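Local coordinates for protein extracellular sialidase/neuraminidase, putative (Aspergillus fumigatus, PDB 2XZI) that acts as an extracellular Kdnase of the sialidase class, cleaving glycosides of the deaminated sialic acid KDN, which it binds in a beta-propeller pocket, at residues N2-S7 / D286-T291; G123-Q128 / D136-K141; M305-S310 / S378-G383. One frame throughout, in Å; residues are numbered along the deposited sequence. Where two conformers were deposited one is given.

How the interactions relate
From the N terminus, segment 2-7 meets 286-291, so interaction 1 closes a loop that spans most of the chain. Interaction 2 (123-128 with 136-141) is nested inside it, tying off a short excursion between two strands of another blade, beside the sugar pocket; it lies on the opposite side of the chain's centre, about 50 Å from interaction 1 centre to centre. Interaction 3 (305-310 with 378-383) closes a second loop, of 67 residues, after interaction 1, and the two touch: strands 290-294 and 305-310 are neighbours in one sheet, and K6 O reaches N382 ND2. Together interactions 1 and 3 join both chain ends to the same propeller blade.

Interaction 1: residues N2-S7 / D286-T291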
ATOM      1  N   ASN A   2      16.733  -7.379 -24.620  1.00 22.94           N
ATOM      2  CA  ASN A   2      16.552  -8.816 -24.268  1.00 22.68           C
ATOM      3  C   ASN A   2      16.315  -8.977 -22.774  1.00 21.42           C
ATOM      4  O   ASN A   2      17.000  -8.360 -21.962  1.00 21.41           O
ATOM      5  CB  ASN A   2      17.786  -9.634 -24.668  1.00 23.40           C
ATOM      6  CG  ASN A   2      18.198  -9.421 -26.110  1.00 25.76           C
ATOM      7  OD1 ASN A   2      17.473  -9.788 -27.040  1.00 28.56           O
ATOM      8  ND2 ASN A   2      19.379  -8.832 -26.305  1.00 27.94           N
ATOM      9  N   ASP A   3      15.329  -9.796 -22.419  1.00 20.10           N
ATOM     10  CA  ASP A   3      15.058 -10.105 -21.017  1.00 18.00           C
ATOM     11  C   ASP A   3      14.940 -11.613 -20.888  1.00 16.70           C
ATOM     12  O   ASP A   3      13.958 -12.205 -21.382  1.00 16.92           O
ATOM     13  CB  ASP A   3      13.794  -9.397 -20.513  1.00 17.49           C
ATOM     14  CG  ASP A   3      13.606  -9.538 -18.996  1.00 15.13           C
ATOM     15  OD1 ASP A   3      14.136 -10.495 -18.409  1.00 14.30           O
ATOM     16  OD2 ASP A   3      12.929  -8.687 -18.384  1.00 13.06           O
ATOM     17  N   PRO A   4      15.934 -12.237 -20.231  1.00 16.02           N
ATOM     18  CA  PRO A   4      15.979 -13.692 -20.102  1.00 14.79           C
ATOM     19  C   PRO A   4      14.794 -14.236 -19.322  1.00 13.80           C
ATOM     20  O   PRO A   4      14.473 -15.413 -19.448  1.00 13.61           O
ATOM     21  CB  PRO A   4      17.272 -13.942 -19.312  1.00 15.66           C
ATOM     22  CG  PRO A   4      17.512 -12.659 -18.571  1.00 15.57           C
ATOM     23  CD  PRO A   4      17.071 -11.603 -19.528  1.00 16.06           C
ATOM     24  N   ALA A   5      14.152 -13.393 -18.513  1.00 12.64           N
ATOM     25  CA  ALA A   5      13.011 -13.846 -17.712  1.00 12.56           C
ATOM     26  C   ALA A   5      11.832 -14.329 -18.548  1.00 12.09           C
ATOM     27  O   ALA A   5      11.058 -15.182 -18.106  1.00 12.41           O
ATOM     28  CB  ALA A   5      12.551 -12.738 -16.782  1.00 12.78           C
ATOM     29  N   LYS A   6      11.692 -13.798 -19.753  1.00 11.20           N
ATOM     30  CA  LYS A   6      10.607 -14.204 -20.642  1.00 11.63           C
ATOM     31  C   LYS A   6      10.679 -15.697 -20.973  1.00 11.71           C
ATOM     32  O   LYS A   6       9.648 -16.316 -21.261  1.00 12.32           O
ATOM     33  CB  LYS A   6      10.599 -13.349 -21.904  1.00 12.16           C
ATOM     34  CG  LYS A   6       9.348 -13.537 -22.773  1.00 13.48           C
ATOM     35  CD  LYS A   6       9.287 -12.519 -23.902  1.00 16.03           C
ATOM     36  CE  LYS A   6       7.988 -12.626 -24.675  1.00 17.10           C
ATOM     37  NZ  LYS A   6       7.995 -11.732 -25.880  1.00 18.63           N
ATOM     38  N   SER A   7      11.883 -16.269 -20.882  1.00 11.51           N
ATOM     39  CA  SER A   7      12.104 -17.672 -21.242  0.70 11.28           C
ATOM     40  C   SER A   7      11.762 -18.638 -20.112  1.00 10.70           C
ATOM     41  O   SER A   7      11.641 -19.842 -20.345  1.00 10.35           O
ATOM     42  CB  SER A   7      13.542 -17.888 -21.726  0.70 11.90           C
ATOM     43  OG  SER A   7      13.753 -17.249 -22.979  0.70 13.35           O
ATOM     44  N   ASP A 286      21.086  -5.507 -11.448  1.00 21.10           N
ATOM     45  CA  ASP A 286      22.006  -6.005 -12.469  1.00 20.93           C
ATOM     46  C   ASP A 286      21.237  -6.146 -13.784  1.00 20.28           C
ATOM     47  O   ASP A 286      20.008  -6.206 -13.771  1.00 20.15           O
ATOM     48  CB  ASP A 286      22.604  -7.343 -12.030  1.00 21.58           C
ATOM     49  CG  ASP A 286      23.862  -7.714 -12.798  1.00 23.36           C
ATOM     50  OD1 ASP A 286      24.558  -6.811 -13.316  1.00 25.17           O
ATOM     51  OD2 ASP A 286      24.170  -8.925 -12.870  1.00 26.28           O
ATOM     52  N   ALA A 287      21.953  -6.194 -14.907  1.00 19.26           N
ATOM     53  CA  ALA A 287      21.322  -6.253 -16.229  1.00 18.51           C
ATOM     54  C   ALA A 287      20.402  -7.463 -16.363  1.00 17.36           C
ATOM     55  O   ALA A 287      20.807  -8.582 -16.060  1.00 18.05           O
ATOM     56  CB  ALA A 287      22.375  -6.269 -17.329  1.00 18.39           C
ATOM     57  N   PRO A 288      19.153  -7.244 -16.806  1.00 16.57           N
ATOM     58  CA  PRO A 288      18.583  -5.914 -17.025  1.00 15.38           C
ATOM     59  C   PRO A 288      17.871  -5.409 -15.774  1.00 14.34           C
ATOM     60  O   PRO A 288      17.046  -6.123 -15.207  1.00 13.98           O
ATOM     61  CB  PRO A 288      17.587  -6.145 -18.170  1.00 15.80           C
ATOM     62  CG  PRO A 288      17.202  -7.591 -18.061  1.00 15.54           C
ATOM     63  CD  PRO A 288      18.259  -8.319 -17.283  1.00 16.05           C
ATOM     64  N   ALA A 289      18.207  -4.197 -15.339  1.00 13.21           N
ATOM     65  CA  ALA A 289      17.573  -3.591 -14.171  1.00 12.11           C
ATOM     66  C   ALA A 289      16.093  -3.348 -14.440  1.00 11.04           C
ATOM     67  O   ALA A 289      15.721  -2.964 -15.554  1.00 12.23           O
ATOM     68  CB  ALA A 289      18.264  -2.300 -13.819  1.00 12.46           C
ATOM     69  N   ARG A 290      15.253  -3.590 -13.431  1.00  9.21           N
ATOM     70  CA  ARG A 290      13.801  -3.475 -13.604  1.00  8.41           C
ATOM     71  C   ARG A 290      13.121  -2.764 -12.440  1.00  7.75           C
ATOM     72  O   ARG A 290      13.425  -3.037 -11.271  1.00  8.31           O
ATOM     73  CB  ARG A 290      13.178  -4.870 -13.774  1.00  8.12           C
ATOM     74  CG  ARG A 290      13.755  -5.716 -14.946  1.00  8.45           C
ATOM     75  CD  ARG A 290      13.029  -7.052 -15.045  1.00  8.98           C
ATOM     76  NE  ARG A 290      13.740  -8.146 -15.725  1.00  9.45           N
ATOM     77  CZ  ARG A 290      14.641  -8.944 -15.149  1.00 10.54           C
ATOM     78  NH1 ARG A 290      15.030  -8.762 -13.889  1.00 12.41           N
ATOM     79  NH2 ARG A 290      15.164  -9.939 -15.846  1.00 12.59           N
ATOM     80  N   THR A 291      12.180  -1.879 -12.778  1.00  7.63           N
ATOM     81  CA  THR A 291      11.239  -1.290 -11.850  1.00  7.05           C
ATOM     82  C   THR A 291       9.880  -1.795 -12.281  1.00  6.50           C
ATOM     83  O   THR A 291       9.580  -1.860 -13.487  1.00  7.10           O
ATOM     84  CB  THR A 291      11.248   0.249 -11.920  1.00  7.36           C
ATOM     85  OG1 THR A 291      12.573   0.747 -11.707  1.00  8.10           O
ATOM     86  CG2 THR A 291      10.349   0.859 -10.864  1.00  7.13           C
TER
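R290 and D3 face each other from opposite directions in a two-pronged salt bridge between the N-terminal loop and the start of strand 290-294. R290 sets out from the strand toward segment 2-7, and from CG to NE its chain runs extended, which carries the guanidinium out to the carboxylate. CD is the first of its atoms to meet D3, 3.7 Å from OD2. NE then gives a nearly straight bond to D3 OD2 (2.8 Å, 172°). Beyond CZ the nitrogens part: NH1 turns back to N284 OD1 on the neighbouring strand, while NH2 donates to D3 OD1 at 2.8 Å. This is a side-on grip, one nitrogen to each oxygen on its syn side, though about 30° out of the carboxylate plane. Both oxygens lie close to the guanidinium plane, but the carboxylate is twisted 28° from it.

The carboxylate is held from other directions too. OD1 also accepts from A5 N (2.9 Å), which arrives on the anti side and from the opposite face to NH2, and OD2 has a further partner in the hydroxyl of Y311. With these bonds shared between its oxygens, D3 has little freedom to rotate. Around the ion pair the packing is modest: A5 CB stands 3.9 Å from R290 NH2, and the rings of P4 and P288 meet tip to tip, CD to CD at 4.2 Å. P288 follows a cis peptide bond, and its O lies over the guanidinium near the rim, 3.5 Å above the plane.

Although much of this contact is at the surface, R290 itself is buried, with Y311 and L377 alongside. On the N-terminal side the geometry is that of an Asx turn leading into the short 3-10 segment 4-7, fastened to a four-stranded antiparallel blade of the beta-propeller.

Interaction 2: residues G123-Q128 / D136-K141; sequences GATYSQ and DGTVTK. With KDM (deamino-alpha-neuraminic acid), chain C.
T125 to S127 and T140 to K141 run side by side in the same direction, with Y126 and K141 paired in a small parallel beta ladder. K141 straddles its neighbour in parallel fashion: its N donates to T125 O (2.8 Å) and its O accepts from S127 N (3.0 Å). The CA of Y126 lies 3.2 Å from the same K141 O, a CA-H...O contact. A type I turn from G123 to Y126 leads into the pairing, which closes an excursion between strands 115-122 and 152-158 of one blade of the propeller.

Y126 and K141 put their side chains on the same side of this ladder. The lysine chain climbs over one face of the tyrosine ring, with K141 CE 3.3 Å from Y126 CZ, and then folds through two bends (chi3 -76°, chi4 -59°) that bring the ammonium alongside T125. There K141 NZ donates to T125 OG1 (2.8 Å). The same nitrogen sits over the tyrosine face, 4.8 Å from the ring centroid, in a cation-pi interaction that is consistent with partial stabilisation of the charge.

Beyond the ladder, T140 OG1 donates to S127 OG at 2.7 Å. Neither hydroxyl relies on this bond alone: D132 OD2 is bonded to S127 OG, and D132 N to T140 OG1, so the intervening loop folds back onto both.

Directly after S127 the chain enters the sugar site. Q128 is bonded to the deamino-alpha-neuraminic acid, as are R39, R245 and R302, three arginines consistent with the triad of sialidases. The extended side chain of Q128 holds the glycerol tail with both ends of the amide: Q128 OE1 accepts from O7 of the sugar, and Q128 NE2 donates to its O9 at 2.8 Å.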
ATOM      1  N   GLY A 123      -9.914  10.815  14.710  1.00  8.31           N
ATOM      2  CA  GLY A 123     -10.900  10.525  15.739  1.00  8.72           C
ATOM      3  C   GLY A 123     -12.187   9.917  15.251  1.00 10.46           C
ATOM      4  O   GLY A 123     -12.535  10.030  14.074  1.00 10.01           O
ATOM      5  N   ALA A 124     -12.910   9.311  16.200  1.00 12.59           N
ATOM      6  CA  ALA A 124     -14.151   8.561  15.957  1.00 13.93           C
ATOM      7  C   ALA A 124     -15.286   9.385  15.341  1.00 14.13           C
ATOM      8  O   ALA A 124     -16.173   8.835  14.680  1.00 15.77           O
ATOM      9  CB  ALA A 124     -14.630   7.907  17.261  1.00 13.97           C
ATOM     10  N   THR A 125     -15.260  10.697  15.567  1.00 14.22           N
ATOM     11  CA  THR A 125     -16.376  11.551  15.180  1.00 14.17           C
ATOM     12  C   THR A 125     -15.957  12.565  14.133  1.00 13.49           C
ATOM     13  O   THR A 125     -16.667  13.539  13.891  1.00 14.18           O
ATOM     14  CB  THR A 125     -16.982  12.290  16.397  1.00 14.49           C
ATOM     15  OG1 THR A 125     -15.973  13.095  17.018  1.00 16.67           O
ATOM     16  CG2 THR A 125     -17.573  11.288  17.412  1.00 14.84           C
ATOM     17  N   TYR A 126     -14.800  12.336  13.511  1.00 12.04           N
ATOM     18  CA  TYR A 126     -14.338  13.184  12.405  1.00 11.29           C
ATOM     19  C   TYR A 126     -14.265  12.418  11.090  1.00 10.99           C
ATOM     20  O   TYR A 126     -14.052  11.196  11.078  1.00 11.14           O
ATOM     21  CB  TYR A 126     -12.966  13.780  12.712  1.00 11.06           C
ATOM     22  CG  TYR A 126     -12.974  14.773  13.833  1.00 11.08           C
ATOM     23  CD1 TYR A 126     -12.860  14.353  15.154  1.00 11.89           C
ATOM     24  CD2 TYR A 126     -13.119  16.139  13.585  1.00 11.48           C
ATOM     25  CE1 TYR A 126     -12.880  15.259  16.202  1.00 13.87           C
ATOM     26  CE2 TYR A 126     -13.136  17.048  14.627  1.00 14.06           C
ATOM     27  CZ  TYR A 126     -13.017  16.599  15.929  1.00 13.16           C
ATOM     28  OH  TYR A 126     -13.031  17.495  16.975  1.00 16.58           O
ATOM     29  N   SER A 127     -14.438  13.145   9.989  1.00 10.31           N
ATOM     30  CA  SER A 127     -14.258  12.598   8.649  1.00  9.88           C
ATOM     31  C   SER A 127     -13.656  13.653   7.732  1.00 10.12           C
ATOM     32  O   SER A 127     -13.718  14.845   8.045  1.00  9.55           O
ATOM     33  CB  SER A 127     -15.573  12.053   8.085  1.00 10.31           C
ATOM     34  OG  SER A 127     -16.504  13.094   7.809  1.00 10.35           O
ATOM     35  N   GLN A 128     -13.071  13.215   6.616  1.00 10.01           N
ATOM     36  CA  GLN A 128     -12.406  14.115   5.687  1.00 10.23           C
ATOM     37  C   GLN A 128     -13.303  15.271   5.244  1.00 11.13           C
ATOM     38  O   GLN A 128     -12.883  16.430   5.275  1.00 11.39           O
ATOM     39  CB  GLN A 128     -11.863  13.329   4.486  1.00 10.25           C
ATOM     40  CG  GLN A 128     -11.006  14.183   3.542  1.00 10.80           C
ATOM     41  CD  GLN A 128     -10.262  13.355   2.518  1.00 11.48           C
ATOM     42  OE1 GLN A 128     -10.612  12.204   2.246  1.00 11.72           O
ATOM     43  NE2 GLN A 128      -9.224  13.944   1.935  1.00 11.55           N
ATOM     44  N   ASP A 136     -24.428   4.824  14.128  1.00 18.01           N
ATOM     45  CA  ASP A 136     -25.376   5.141  15.212  1.00 19.07           C
ATOM     46  C   ASP A 136     -26.180   6.424  14.978  1.00 19.20           C
ATOM     47  O   ASP A 136     -26.950   6.855  15.851  1.00 19.58           O
ATOM     48  CB  ASP A 136     -24.654   5.195  16.563  1.00 19.39           C
ATOM     49  CG  ASP A 136     -23.714   6.391  16.697  1.00 20.91           C
ATOM     50  OD1 ASP A 136     -23.581   7.199  15.745  1.00 21.52           O
ATOM     51  OD2 ASP A 136     -23.084   6.512  17.769  1.00 23.72           O
ATOM     52  N   GLY A 137     -25.984   7.050  13.819  1.00 19.30           N
ATOM     53  CA  GLY A 137     -26.692   8.291  13.494  1.00 19.51           C
ATOM     54  C   GLY A 137     -25.938   9.574  13.802  1.00 19.40           C
ATOM     55  O   GLY A 137     -26.362  10.651  13.367  1.00 20.29           O
ATOM     56  N   THR A 138     -24.841   9.470  14.558  1.00 18.99           N
ATOM     57  CA  THR A 138     -23.958  10.610  14.848  1.00 18.80           C
ATOM     58  C   THR A 138     -23.462  11.225  13.542  1.00 17.91           C
ATOM     59  O   THR A 138     -23.096  10.514  12.613  1.00 18.13           O
ATOM     60  CB  THR A 138     -22.714  10.181  15.677  1.00 18.90           C
ATOM     61  OG1 THR A 138     -23.132   9.585  16.906  1.00 20.61           O
ATOM     62  CG2 THR A 138     -21.781  11.370  15.989  1.00 19.45           C
ATOM     63  N   VAL A 139     -23.454  12.550  13.476  1.00 16.77           N
ATOM     64  CA  VAL A 139     -22.983  13.269  12.301  1.00 15.99           C
ATOM     65  C   VAL A 139     -21.534  13.717  12.548  1.00 14.82           C
ATOM     66  O   VAL A 139     -21.240  14.328  13.570  1.00 14.90           O
ATOM     67  CB  VAL A 139     -23.914  14.474  12.018  1.00 16.09           C
ATOM     68  CG1 VAL A 139     -23.443  15.280  10.813  1.00 17.22           C
ATOM     69  CG2 VAL A 139     -25.363  13.981  11.819  1.00 16.95           C
ATOM     70  N   THR A 140     -20.620  13.396  11.629  1.00 13.69           N
ATOM     71  CA  THR A 140     -19.202  13.720  11.847  1.00 12.74           C
ATOM     72  C   THR A 140     -18.880  15.204  11.690  1.00 12.74           C
ATOM     73  O   THR A 140     -19.557  15.924  10.955  1.00 12.85           O
ATOM     74  CB  THR A 140     -18.266  12.985  10.873  1.00 12.09           C
ATOM     75  OG1 THR A 140     -18.515  13.437   9.538  1.00 10.12           O
ATOM     76  CG2 THR A 140     -18.409  11.469  10.979  1.00 13.35           C
ATOM     77  N   LYS A 141     -17.833  15.633  12.395  1.00 12.87           N
ATOM     78  CA  LYS A 141     -17.224  16.938  12.205  1.00 13.18           C
ATOM     79  C   LYS A 141     -16.172  16.787  11.118  1.00 12.82           C
ATOM     80  O   LYS A 141     -15.590  15.709  10.965  1.00 12.39           O
ATOM     81  CB  LYS A 141     -16.553  17.411  13.494  1.00 13.87           C
ATOM     82  CG  LYS A 141     -17.523  17.672  14.652  1.00 14.81           C
ATOM     83  CD  LYS A 141     -16.801  17.895  15.972  1.00 18.54           C
ATOM     84  CE  LYS A 141     -16.279  16.597  16.587  1.00 21.04           C
ATOM     85  NZ  LYS A 141     -17.337  15.575  16.873  1.00 23.95           N
TER
HETATM   86  C2  KDM C 500     -10.028   6.951  -0.700  1.00 17.17           C
HETATM   87  C1  KDM C 500     -10.254   6.353  -2.083  1.00 15.48           C
HETATM   88  C3  KDM C 500      -9.608   5.858   0.300  1.00 15.42           C
HETATM   89  C4  KDM C 500      -8.736   6.396   1.472  1.00 13.71           C
HETATM   90  C5  KDM C 500      -8.757   7.921   1.641  1.00 13.09           C
HETATM   91  C6  KDM C 500      -8.344   8.585   0.304  1.00 15.14           C
HETATM   92  C7  KDM C 500      -8.560  10.107   0.292  1.00 15.08           C
HETATM   93  C8  KDM C 500      -7.963  10.726  -0.985  1.00 16.09           C
HETATM   94  C9  KDM C 500      -8.215  12.223  -1.032  1.00 16.78           C
HETATM   95  O5  KDM C 500      -7.905   8.337   2.738  1.00 11.91           O
HETATM   96  O1A KDM C 500     -10.511   5.129  -2.170  1.00 14.82           O
HETATM   97  O1B KDM C 500     -10.180   7.161  -3.039  1.00 15.44           O
HETATM   98  O4  KDM C 500      -9.208   5.796   2.679  1.00 11.01           O
HETATM   99  O6  KDM C 500      -9.053   8.028  -0.853  1.00 17.01           O
HETATM  100  O7  KDM C 500      -9.964  10.377   0.346  1.00 13.04           O
HETATM  101  O8  KDM C 500      -6.543  10.524  -1.031  1.00 16.52           O
HETATM  102  O9  KDM C 500      -7.480  12.820   0.049  1.00 17.94           O
HETATM  103  O2  KDM C 500     -11.298   7.501  -0.329  1.00 17.19           O

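Interaction 3: residues M305-S310 / S378-G383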
ATOM      1  N   MET A 305      -6.673  -3.085 -13.691  1.00  6.88           N
ATOM      2  CA  MET A 305      -5.380  -3.323 -13.041  1.00  6.82           C
ATOM      3  C   MET A 305      -4.358  -3.876 -14.020  1.00  6.78           C
ATOM      4  O   MET A 305      -4.618  -4.848 -14.724  1.00  7.04           O
ATOM      5  CB  MET A 305      -5.516  -4.293 -11.858  1.00  6.11           C
ATOM      6  CG  MET A 305      -6.376  -3.792 -10.691  1.00  6.32           C
ATOM      7  SD  MET A 305      -6.003  -2.125 -10.121  1.00  6.64           S
ATOM      8  CE  MET A 305      -4.323  -2.327  -9.474  1.00  6.33           C
ATOM      9  N   ARG A 306      -3.182  -3.248 -14.044  1.00  6.56           N
ATOM     10  CA  ARG A 306      -2.132  -3.577 -14.991  1.00  6.44           C
ATOM     11  C   ARG A 306      -0.797  -3.488 -14.291  1.00  5.62           C
ATOM     12  O   ARG A 306      -0.475  -2.438 -13.727  1.00  5.94           O
ATOM     13  CB  ARG A 306      -2.145  -2.543 -16.107  1.00  6.56           C
ATOM     14  CG  ARG A 306      -1.167  -2.815 -17.254  1.00  6.77           C
ATOM     15  CD  ARG A 306      -1.873  -3.473 -18.442  1.00  7.08           C
ATOM     16  NE  ARG A 306      -2.851  -2.573 -19.056  1.00  8.99           N
ATOM     17  CZ  ARG A 306      -2.550  -1.551 -19.861  1.00  8.70           C
ATOM     18  NH1 ARG A 306      -1.284  -1.274 -20.182  1.00  8.47           N
ATOM     19  NH2 ARG A 306      -3.529  -0.789 -20.338  1.00 10.92           N
ATOM     20  N   VAL A 307      -0.031  -4.571 -14.342  1.00  5.70           N
ATOM     21  CA  VAL A 307       1.334  -4.567 -13.806  1.00  5.71           C
ATOM     22  C   VAL A 307       2.308  -4.367 -14.968  1.00  6.17           C
ATOM     23  O   VAL A 307       2.117  -4.967 -16.028  1.00  6.36           O
ATOM     24  CB  VAL A 307       1.629  -5.851 -12.977  1.00  5.66           C
ATOM     25  CG1 VAL A 307       1.634  -7.127 -13.853  1.00  6.06           C
ATOM     26  CG2 VAL A 307       2.933  -5.686 -12.211  1.00  5.62           C
ATOM     27  N   ARG A 308       3.328  -3.529 -14.770  1.00  5.81           N
ATOM     28  CA  ARG A 308       4.249  -3.133 -15.830  1.00  5.96           C
ATOM     29  C   ARG A 308       5.698  -3.166 -15.389  1.00  5.88           C
ATOM     30  O   ARG A 308       5.992  -3.066 -14.183  1.00  6.10           O
ATOM     31  CB  ARG A 308       3.971  -1.689 -16.234  1.00  6.01           C
ATOM     32  CG  ARG A 308       2.540  -1.396 -16.684  1.00  5.83           C
ATOM     33  CD  ARG A 308       2.468   0.091 -16.884  1.00  7.69           C
ATOM     34  NE  ARG A 308       1.143   0.644 -17.116  1.00  7.62           N
ATOM     35  CZ  ARG A 308       0.697   1.040 -18.303  1.00  9.03           C
ATOM     36  NH1 ARG A 308       1.451   0.873 -19.395  1.00  8.56           N
ATOM     37  NH2 ARG A 308      -0.499   1.611 -18.392  1.00  9.55           N
ATOM     38  N   ILE A 309       6.597  -3.225 -16.380  1.00  6.39           N
ATOM     39  CA  ILE A 309       8.050  -3.193 -16.162  1.00  7.22           C
ATOM     40  C   ILE A 309       8.674  -2.008 -16.897  1.00  6.96           C
ATOM     41  O   ILE A 309       8.330  -1.729 -18.059  1.00  7.50           O
ATOM     42  CB  ILE A 309       8.739  -4.498 -16.621  1.00  6.86           C
ATOM     43  CG1 ILE A 309       8.189  -5.730 -15.869  1.00  7.33           C
ATOM     44  CG2 ILE A 309      10.264  -4.407 -16.492  1.00  9.78           C
ATOM     45  CD1 ILE A 309       8.395  -7.082 -16.602  1.00 10.61           C
ATOM     46  N   SER A 310       9.582  -1.302 -16.221  1.00  7.45           N
ATOM     47  CA  SER A 310      10.453  -0.356 -16.929  1.00  8.12           C
ATOM     48  C   SER A 310      11.885  -0.828 -16.821  1.00  8.04           C
ATOM     49  O   SER A 310      12.320  -1.226 -15.737  1.00  8.02           O
ATOM     50  CB  SER A 310      10.357   1.052 -16.350  1.00  7.68           C
ATOM     51  OG  SER A 310      11.254   1.928 -17.050  1.00  8.03           O
ATOM     52  N   SER A 378       8.220 -13.654 -16.064  1.00  6.74           N
ATOM     53  CA  SER A 378       7.784 -14.350 -17.270  1.00  6.82           C
ATOM     54  C   SER A 378       6.290 -14.201 -17.517  1.00  6.90           C
ATOM     55  O   SER A 378       5.869 -13.991 -18.638  1.00  7.60           O
ATOM     56  CB  SER A 378       8.099 -15.827 -17.175  1.00  7.08           C
ATOM     57  OG  SER A 378       7.582 -16.468 -18.319  1.00  6.93           O
ATOM     58  N   TRP A 379       5.494 -14.292 -16.459  1.00  7.22           N
ATOM     59  CA  TRP A 379       4.057 -14.116 -16.621  1.00  7.38           C
ATOM     60  C   TRP A 379       3.732 -12.728 -17.187  1.00  7.39           C
ATOM     61  O   TRP A 379       2.930 -12.604 -18.118  1.00  7.35           O
ATOM     62  CB  TRP A 379       3.293 -14.391 -15.323  1.00  8.13           C
ATOM     63  CG  TRP A 379       1.823 -14.278 -15.508  1.00  7.40           C
ATOM     64  CD1 TRP A 379       0.978 -15.243 -15.969  1.00  7.44           C
ATOM     65  CD2 TRP A 379       1.018 -13.121 -15.265  1.00  6.99           C
ATOM     66  NE1 TRP A 379      -0.308 -14.766 -16.015  1.00  7.74           N
ATOM     67  CE2 TRP A 379      -0.317 -13.466 -15.583  1.00  7.38           C
ATOM     68  CE3 TRP A 379       1.289 -11.824 -14.796  1.00  7.01           C
ATOM     69  CZ2 TRP A 379      -1.380 -12.559 -15.454  1.00  7.39           C
ATOM     70  CZ3 TRP A 379       0.229 -10.928 -14.651  1.00  7.14           C
ATOM     71  CH2 TRP A 379      -1.088 -11.301 -14.978  1.00  7.14           C
ATOM     72  N   ILE A 380       4.370 -11.685 -16.665  1.00  6.97           N
ATOM     73  CA  ILE A 380       4.124 -10.341 -17.181  1.00  7.29           C
ATOM     74  C   ILE A 380       4.540 -10.240 -18.644  1.00  7.48           C
ATOM     75  O   ILE A 380       3.783  -9.738 -19.481  1.00  7.70           O
ATOM     76  CB  ILE A 380       4.897  -9.268 -16.396  1.00  7.73           C
ATOM     77  CG1 ILE A 380       4.544  -9.319 -14.903  1.00  7.68           C
ATOM     78  CG2 ILE A 380       4.593  -7.876 -16.957  1.00  7.03           C
ATOM     79  CD1 ILE A 380       5.376  -8.355 -14.008  1.00  6.07           C
ATOM     80  N   LEU A 381       5.754 -10.703 -18.935  1.00  7.66           N
ATOM     81  CA  LEU A 381       6.365 -10.569 -20.273  1.00  8.46           C
ATOM     82  C   LEU A 381       5.690 -11.376 -21.376  1.00  9.21           C
ATOM     83  O   LEU A 381       5.775 -11.010 -22.545  1.00  9.81           O
ATOM     84  CB  LEU A 381       7.856 -10.909 -20.210  1.00  8.14           C
ATOM     85  CG  LEU A 381       8.669  -9.940 -19.360  1.00  9.28           C
ATOM     86  CD1 LEU A 381      10.032 -10.566 -19.034  1.00 10.19           C
ATOM     87  CD2 LEU A 381       8.796  -8.588 -20.055  1.00  9.83           C
ATOM     88  N   ASN A 382       5.022 -12.462 -21.004  1.00  8.71           N
ATOM     89  CA  ASN A 382       4.297 -13.288 -21.961  1.00  9.17           C
ATOM     90  C   ASN A 382       2.834 -12.871 -22.135  1.00  9.15           C
ATOM     91  O   ASN A 382       2.039 -13.591 -22.748  1.00  9.76           O
ATOM     92  CB  ASN A 382       4.479 -14.764 -21.599  1.00  9.28           C
ATOM     93  CG  ASN A 382       5.864 -15.261 -21.984  1.00 10.60           C
ATOM     94  OD1 ASN A 382       6.180 -15.384 -23.170  1.00 13.17           O
ATOM     95  ND2 ASN A 382       6.709 -15.533 -20.988  1.00  9.17           N
ATOM     96  N   GLY A 383       2.488 -11.691 -21.621  1.00  9.13           N
ATOM     97  CA  GLY A 383       1.148 -11.133 -21.785  1.00  9.34           C
ATOM     98  C   GLY A 383       0.860 -10.863 -23.259  1.00  9.61           C
ATOM     99  O   GLY A 383       1.784 -10.553 -24.018  1.00 10.10           O
TER
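V307 turns CG1 between its backbone N and carbonyl carbon (chi1 66°), which sends that methyl group at I380, while I309 extends its chain (chi2 158°) so that CD1 reaches the same helix further along. These two residues lie on one face of strand 305-310, in a blade of the beta-propeller, and the short C-terminal helix 377-381 packs against it through apolar side chains alone; no hydrogen bond crosses between the segments.

I380 is the central residue on the helical side. It meets V307 at about a right angle and divides its branches between the two strand residues: CG1 rests 3.8 Å from V307 CG1, with CD1 lying against both valine methyls, and CG2 comes 3.9 Å from I309 CD1. I309 CD1 thus touches two successive helix residues, with L381 CD2 at 3.8 Å. L381 reaches the strand with the end of its side chain, as does W379, whose ring presents its edge rather than a face, CZ3 to V307 CG1 at 4.1 Å. R322, from the last strand of the blade, makes a cation-pi interaction with this indole.

All five touching residues are buried. F375 lies against both V307 and I380, and I292 of the adjacent strand lies beside V307 and I309, so the contact joins this blade to the sheet that contains strand 368-375, the strand leading into the helix.

The helix ends at L381; N382 is the first residue to leave helical angles. S378 O accepts twice from it, from N382 N and from N382 ND2 at 2.9 Å each, and the two donors approach from opposite faces of the carbonyl plane; ND2 is also bonded to K6 O in the N-terminal loop.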